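Side-chain contacts in 3-isopropylmalate dehydratase small subunit (Campylobacter jejuni, PDB 3Q3W), which catalyses, as the small subunit of isopropylmalate isomerase, the interconversion of 2-isopropylmalate and 3-isopropylmalate through 2-isopropylmaleate: residues 26-31 with 92-97; 110-115 with 119-124. One frame throughout, in Å; residues are numbered along the deposited sequence.

Interaction 1 (26-31 with 92-97); sequences QIIPKQ and PWALVD
I27 and I28 meet L95 and A94 in a small hydrophobic contact of the aconitase C-terminal (LeuD-type) domain, where the end of the short helix 24-27 and the residues after it lie against helix 90-98. It illustrates how a chain leaving a helix can turn two successive side chains onto one neighbouring helix. The tight part is purely apolar. At I27 the branch that touches is the methyl CG2: chi1 of -63° puts CG1 beside the backbone N and CG2 anti to it, and I27 CG2 lies 3.9 Å from CD1 of L95. CG of L95 is nearly as close to the same methyl, at 4.0 Å, so I27 CG2 rests on the branch point of the leucine, and the two side chains cross at about a right angle. L45 and F112 also pack on both of these side chains.

I28 is the first residue to leave helical geometry, and its extended backbone still directs CB toward helix 90-98. The loose side lies farther along the chain: P29, K30 and Q31 lead away from the helix, K30 and Q31 being exposed, while on the helix D97 is exposed and its OD2 accepts a hydrogen bond from F41 N. Back in the packed part, I28 extends the apolar contact along the helix to the single methyl of A94, with I28 CD1 3.9 Å from A94 CB.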
loop_
_atom_site.group_PDB
_atom_site.type_symbol
_atom_site.label_atom_id
_atom_site.label_comp_id
_atom_site.label_asym_id
_atom_site.label_seq_id
_atom_site.Cartn_x
_atom_site.Cartn_y
_atom_site.Cartn_z
ATOM N N GLN A 26 -12.632 -0.616 -4.369
ATOM C CA GLN A 26 -11.777 -1.758 -4.616
ATOM C C GLN A 26 -10.965 -2.055 -3.382
ATOM O O GLN A 26 -10.757 -3.204 -3.063
ATOM C CB GLN A 26 -10.882 -1.515 -5.818
ATOM C CG GLN A 26 -11.665 -1.290 -7.094
ATOM C CD GLN A 26 -10.743 -1.190 -8.279
ATOM O OE1 GLN A 26 -10.406 -0.118 -8.745
ATOM N NE2 GLN A 26 -10.299 -2.307 -8.734
ATOM N N ILE A 27 -10.478 -1.027 -2.716
ATOM C CA ILE A 27 -9.696 -1.216 -1.485
ATOM C C ILE A 27 -10.561 -1.888 -0.395
ATOM O O ILE A 27 -10.154 -2.856 0.210
ATOM C CB ILE A 27 -9.054 0.109 -0.973
ATOM C CG1 ILE A 27 -8.045 0.644 -2.002
ATOM C CG2 ILE A 27 -8.258 -0.127 0.348
ATOM C CD1 ILE A 27 -7.626 2.106 -1.798
ATOM N N ILE A 28 -11.775 -1.378 -0.181
ATOM C CA ILE A 28 -12.664 -1.958 0.813
ATOM C C ILE A 28 -14.076 -1.515 0.516
ATOM O O ILE A 28 -14.377 -0.312 0.558
ATOM C CB ILE A 28 -12.257 -1.583 2.305
ATOM C CG1 ILE A 28 -13.241 -2.207 3.307
ATOM C CG2 ILE A 28 -12.033 -0.063 2.476
ATOM C CD1 ILE A 28 -12.698 -2.368 4.748
ATOM N N PRO A 29 -14.930 -2.485 0.214
ATOM C CA PRO A 29 -16.276 -2.202 -0.192
ATOM C C PRO A 29 -17.146 -1.668 0.970
ATOM O O PRO A 29 -16.797 -1.823 2.144
ATOM C CB PRO A 29 -16.776 -3.566 -0.670
ATOM C CG PRO A 29 -15.603 -4.326 -0.967
ATOM C CD PRO A 29 -14.573 -3.893 -0.037
ATOM N N LYS A 30 -18.263 -1.068 0.598
ATOM C CA LYS A 30 -19.116 -0.304 1.502
ATOM C C LYS A 30 -19.780 -1.150 2.582
ATOM O O LYS A 30 -20.067 -0.633 3.642
ATOM C CB LYS A 30 -20.216 0.431 0.739
ATOM C CG LYS A 30 -19.743 1.511 -0.223
ATOM C CD LYS A 30 -20.952 1.964 -1.063
ATOM C CE LYS A 30 -20.717 3.261 -1.861
ATOM N NZ LYS A 30 -20.202 4.370 -1.022
ATOM N N GLN A 31 -20.052 -2.420 2.304
ATOM C CA GLN A 31 -20.634 -3.333 3.302
ATOM C C GLN A 31 -19.777 -3.619 4.580
ATOM O O GLN A 31 -20.297 -4.085 5.591
ATOM C CB GLN A 31 -21.067 -4.673 2.655
ATOM C CG GLN A 31 -19.986 -5.555 2.088
ATOM C CD GLN A 31 -19.727 -5.337 0.602
ATOM O OE1 GLN A 31 -19.845 -4.226 0.124
ATOM N NE2 GLN A 31 -19.335 -6.389 -0.120
ATOM N N PRO A 92 -7.249 3.269 4.075
ATOM C CA PRO A 92 -5.956 3.063 4.797
ATOM C C PRO A 92 -5.987 2.022 5.925
ATOM O O PRO A 92 -5.065 1.229 6.063
ATOM C CB PRO A 92 -5.626 4.449 5.369
ATOM C CG PRO A 92 -6.357 5.374 4.520
ATOM C CD PRO A 92 -7.628 4.677 4.066
ATOM N N TRP A 93 -7.033 1.986 6.712
ATOM C CA TRP A 93 -7.144 0.956 7.744
ATOM C C TRP A 93 -7.053 -0.498 7.217
ATOM O O TRP A 93 -6.377 -1.329 7.812
ATOM C CB TRP A 93 -8.445 1.103 8.466
ATOM C CG TRP A 93 -8.637 2.412 9.185
ATOM C CD1 TRP A 93 -7.733 3.435 9.331
ATOM C CD2 TRP A 93 -9.810 2.811 9.887
ATOM N NE1 TRP A 93 -8.294 4.452 10.100
ATOM C CE2 TRP A 93 -9.558 4.082 10.452
ATOM C CE3 TRP A 93 -11.066 2.203 10.112
ATOM C CZ2 TRP A 93 -10.529 4.785 11.186
ATOM C CZ3 TRP A 93 -12.027 2.908 10.859
ATOM C CH2 TRP A 93 -11.735 4.168 11.393
ATOM N N ALA A 94 -7.780 -0.801 6.150
ATOM C CA ALA A 94 -7.742 -2.154 5.608
ATOM C C ALA A 94 -6.337 -2.497 5.122
ATOM O O ALA A 94 -5.821 -3.589 5.335
ATOM C CB ALA A 94 -8.765 -2.281 4.490
ATOM N N LEU A 95 -5.697 -1.542 4.471
ATOM C CA LEU A 95 -4.327 -1.744 3.997
ATOM C C LEU A 95 -3.368 -1.992 5.155
ATOM O O LEU A 95 -2.593 -2.968 5.116
ATOM C CB LEU A 95 -3.876 -0.521 3.143
ATOM C CG LEU A 95 -4.523 -0.440 1.767
ATOM C CD1 LEU A 95 -4.676 0.990 1.215
ATOM C CD2 LEU A 95 -3.763 -1.353 0.775
ATOM N N VAL A 96 -3.382 -1.126 6.188
ATOM C CA VAL A 96 -2.487 -1.302 7.345
ATOM C C VAL A 96 -2.784 -2.584 8.135
ATOM O O VAL A 96 -1.886 -3.304 8.504
ATOM C CB VAL A 96 -2.505 -0.068 8.281
ATOM C CG1 VAL A 96 -1.786 -0.346 9.598
ATOM C CG2 VAL A 96 -1.871 1.182 7.541
ATOM N N ASP A 97 -4.063 -2.869 8.360
ATOM C CA ASP A 97 -4.464 -4.064 9.088
ATOM C C ASP A 97 -4.014 -5.328 8.316
ATOM O O ASP A 97 -3.682 -6.350 8.941
ATOM C CB ASP A 97 -5.981 -4.121 9.274
ATOM C CG ASP A 97 -6.523 -3.047 10.287
ATOM O OD1 ASP A 97 -5.723 -2.326 10.911
ATOM O OD2 ASP A 97 -7.762 -2.943 10.473
#

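Interaction 2 (110-115 with 119-124); sequences DIFKNN and NGLLTI
K113 lies across T123 with the aliphatic part of its side chain, an example of a lysine that packs with its stem and pairs with its tip. From CB the chain runs to CG, which is anti to the backbone N (chi1 -172°) and makes the closest approach: K113 CG lies 3.4 Å from T123 OG1 and 4.1 Å from T123 CB. K113 CD follows at 4.0 Å from T123 OG1. The chain then bends at chi3 (-65°), and CE carries NZ to a salt bridge with E125, the last residue of strand 122-125. T123 OG1, pressed against these methylenes, is buried with no polar partner in the model.

Nearby, F112 presents its ring atom CZ to L121 CD2 at 4.1 Å, the two side chains crossing at about a right angle. I103 and L95 pack on both, and F82 meets the phenyl ring edge-to-face.

The polar grip is at the helix end. N119 turns its amide back so that ND2 donates to the backbone O of N115 at 2.8 Å; the bond is nearly straight (168° at the hydrogen), and the oxygen lies close to the plane of the N119 amide. Immediately afterwards G120, with positive phi, is the C-prime residue of a Schellman motif that ends helix 110-118 and sends the chain into strand 122-125. Together these contacts belong to the second half of a beta-alpha-beta unit, strand 102-105, helix 110-118 and strand 122-125, in which the helix packs on the strand that follows it.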
loop_
_atom_site.group_PDB
_atom_site.type_symbol
_atom_site.label_atom_id
_atom_site.label_comp_id
_atom_site.label_asym_id
_atom_site.label_seq_id
_atom_site.Cartn_x
_atom_site.Cartn_y
_atom_site.Cartn_z
ATOM N N ASP A 110 -5.433 12.709 -3.680
ATOM C CA ASP A 110 -5.051 13.611 -2.594
ATOM C C ASP A 110 -5.665 13.201 -1.259
ATOM O O ASP A 110 -4.977 13.187 -0.233
ATOM C CB ASP A 110 -5.477 15.054 -2.909
ATOM C CG ASP A 110 -4.816 15.617 -4.170
ATOM O OD1 ASP A 110 -3.788 15.065 -4.636
ATOM O OD2 ASP A 110 -5.345 16.622 -4.704
ATOM N N ILE A 111 -6.946 12.879 -1.256
ATOM C CA ILE A 111 -7.626 12.606 0.010
ATOM C C ILE A 111 -7.047 11.332 0.661
ATOM O O ILE A 111 -6.699 11.324 1.833
ATOM C CB ILE A 111 -9.150 12.466 -0.168
ATOM C CG1 ILE A 111 -9.774 13.821 -0.563
ATOM C CG2 ILE A 111 -9.773 11.995 1.139
ATOM C CD1 ILE A 111 -11.246 13.737 -0.906
ATOM N N PHE A 112 -6.891 10.277 -0.125
ATOM C CA PHE A 112 -6.368 9.031 0.393
ATOM C C PHE A 112 -4.948 9.216 0.890
ATOM O O PHE A 112 -4.567 8.673 1.955
ATOM C CB PHE A 112 -6.413 7.945 -0.698
ATOM C CG PHE A 112 -5.655 6.725 -0.346
ATOM C CD1 PHE A 112 -6.251 5.730 0.395
ATOM C CD2 PHE A 112 -4.296 6.591 -0.704
ATOM C CE1 PHE A 112 -5.570 4.584 0.721
ATOM C CE2 PHE A 112 -3.584 5.452 -0.358
ATOM C CZ PHE A 112 -4.211 4.451 0.371
ATOM N N LYS A 113 -4.145 9.980 0.134
ATOM C CA LYS A 113 -2.763 10.182 0.542
ATOM C C LYS A 113 -2.696 10.727 1.991
ATOM O O LYS A 113 -1.919 10.215 2.813
ATOM C CB LYS A 113 -1.977 11.125 -0.415
ATOM C CG LYS A 113 -0.486 11.141 -0.029
ATOM C CD LYS A 113 0.321 12.315 -0.546
ATOM C CE LYS A 113 0.426 12.323 -2.018
ATOM N NZ LYS A 113 1.201 13.547 -2.341
ATOM N N ASN A 114 -3.488 11.750 2.281
ATOM C CA ASN A 114 -3.422 12.408 3.579
ATOM C C ASN A 114 -3.913 11.474 4.680
ATOM O O ASN A 114 -3.296 11.372 5.721
ATOM C CB ASN A 114 -4.244 13.675 3.582
ATOM C CG ASN A 114 -3.988 14.526 4.808
ATOM O OD1 ASN A 114 -4.862 14.668 5.640
ATOM N ND2 ASN A 114 -2.786 15.109 4.912
ATOM N N ASN A 115 -4.984 10.738 4.400
ATOM C CA ASN A 115 -5.468 9.735 5.342
ATOM C C ASN A 115 -4.479 8.634 5.564
ATOM O O ASN A 115 -4.348 8.140 6.697
ATOM C CB ASN A 115 -6.773 9.142 4.865
ATOM C CG ASN A 115 -7.903 10.149 4.901
ATOM O OD1 ASN A 115 -7.849 11.134 5.670
ATOM N ND2 ASN A 115 -8.917 9.937 4.058
ATOM N N ASN A 119 -2.239 7.573 8.990
ATOM C CA ASN A 119 -2.370 6.277 9.612
ATOM C C ASN A 119 -1.095 5.504 9.528
ATOM O O ASN A 119 -1.076 4.301 9.789
ATOM C CB ASN A 119 -3.541 5.500 9.012
ATOM C CG ASN A 119 -4.883 5.947 9.566
ATOM O OD1 ASN A 119 -5.411 5.332 10.504
ATOM N ND2 ASN A 119 -5.428 7.046 9.036
ATOM N N GLY A 120 -0.017 6.192 9.173
ATOM C CA GLY A 120 1.330 5.583 9.209
ATOM C C GLY A 120 1.612 4.722 8.008
ATOM O O GLY A 120 2.564 3.963 8.016
ATOM N N LEU A 121 0.791 4.865 6.974
ATOM C CA LEU A 121 0.937 4.168 5.704
ATOM C C LEU A 121 1.755 5.070 4.743
ATOM O O LEU A 121 1.234 6.053 4.246
ATOM C CB LEU A 121 -0.452 3.874 5.117
ATOM C CG LEU A 121 -0.591 3.174 3.754
ATOM C CD1 LEU A 121 0.281 1.910 3.689
ATOM C CD2 LEU A 121 -2.044 2.841 3.391
ATOM N N LEU A 122 3.025 4.745 4.508
ATOM C CA LEU A 122 3.880 5.590 3.685
ATOM C C LEU A 122 3.598 5.533 2.193
ATOM O O LEU A 122 3.715 4.478 1.534
ATOM C CB LEU A 122 5.339 5.273 3.916
ATOM C CG LEU A 122 6.373 6.106 3.163
ATOM C CD1 LEU A 122 6.165 7.639 3.340
ATOM C CD2 LEU A 122 7.779 5.712 3.656
ATOM N N THR A 123 3.294 6.692 1.645
ATOM C CA THR A 123 2.929 6.814 0.253
ATOM C C THR A 123 4.097 7.433 -0.543
ATOM O O THR A 123 4.449 8.608 -0.360
ATOM C CB THR A 123 1.712 7.694 0.161
ATOM O OG1 THR A 123 2.054 8.954 0.710
ATOM C CG2 THR A 123 0.593 7.111 0.980
ATOM N N ILE A 124 4.691 6.601 -1.394
ATOM C CA ILE A 124 5.894 6.923 -2.145
ATOM C C ILE A 124 5.525 7.174 -3.577
ATOM O O ILE A 124 5.086 6.255 -4.297
ATOM C CB ILE A 124 6.878 5.762 -2.090
ATOM C CG1 ILE A 124 7.368 5.598 -0.656
ATOM C CG2 ILE A 124 8.039 5.975 -3.074
ATOM C CD1 ILE A 124 7.958 4.251 -0.303
#

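How the interactions relate
From the N terminus, the chain passes through strand 9-17 and helix 24-27, then makes an excursion that includes strand 73-78 before helix 90-98 returns to close interaction 1 across 60 intervening residues. Interaction 2 opens only afterwards and closes over just three intervening residues, the end of helix 110-118, folding the helix back on strand 122-125; the two are in series, neither nested nor crossed. Yet they share an interface: L95 packs on both F112 and L121, P92 on N115, and W93 on N119. Helix 90-98 is thus shared by the two contacts, tying the 26-31 segment to the beta-alpha-beta unit whose strand 122-125 edges the sheet, and I27 also reaches F112 directly.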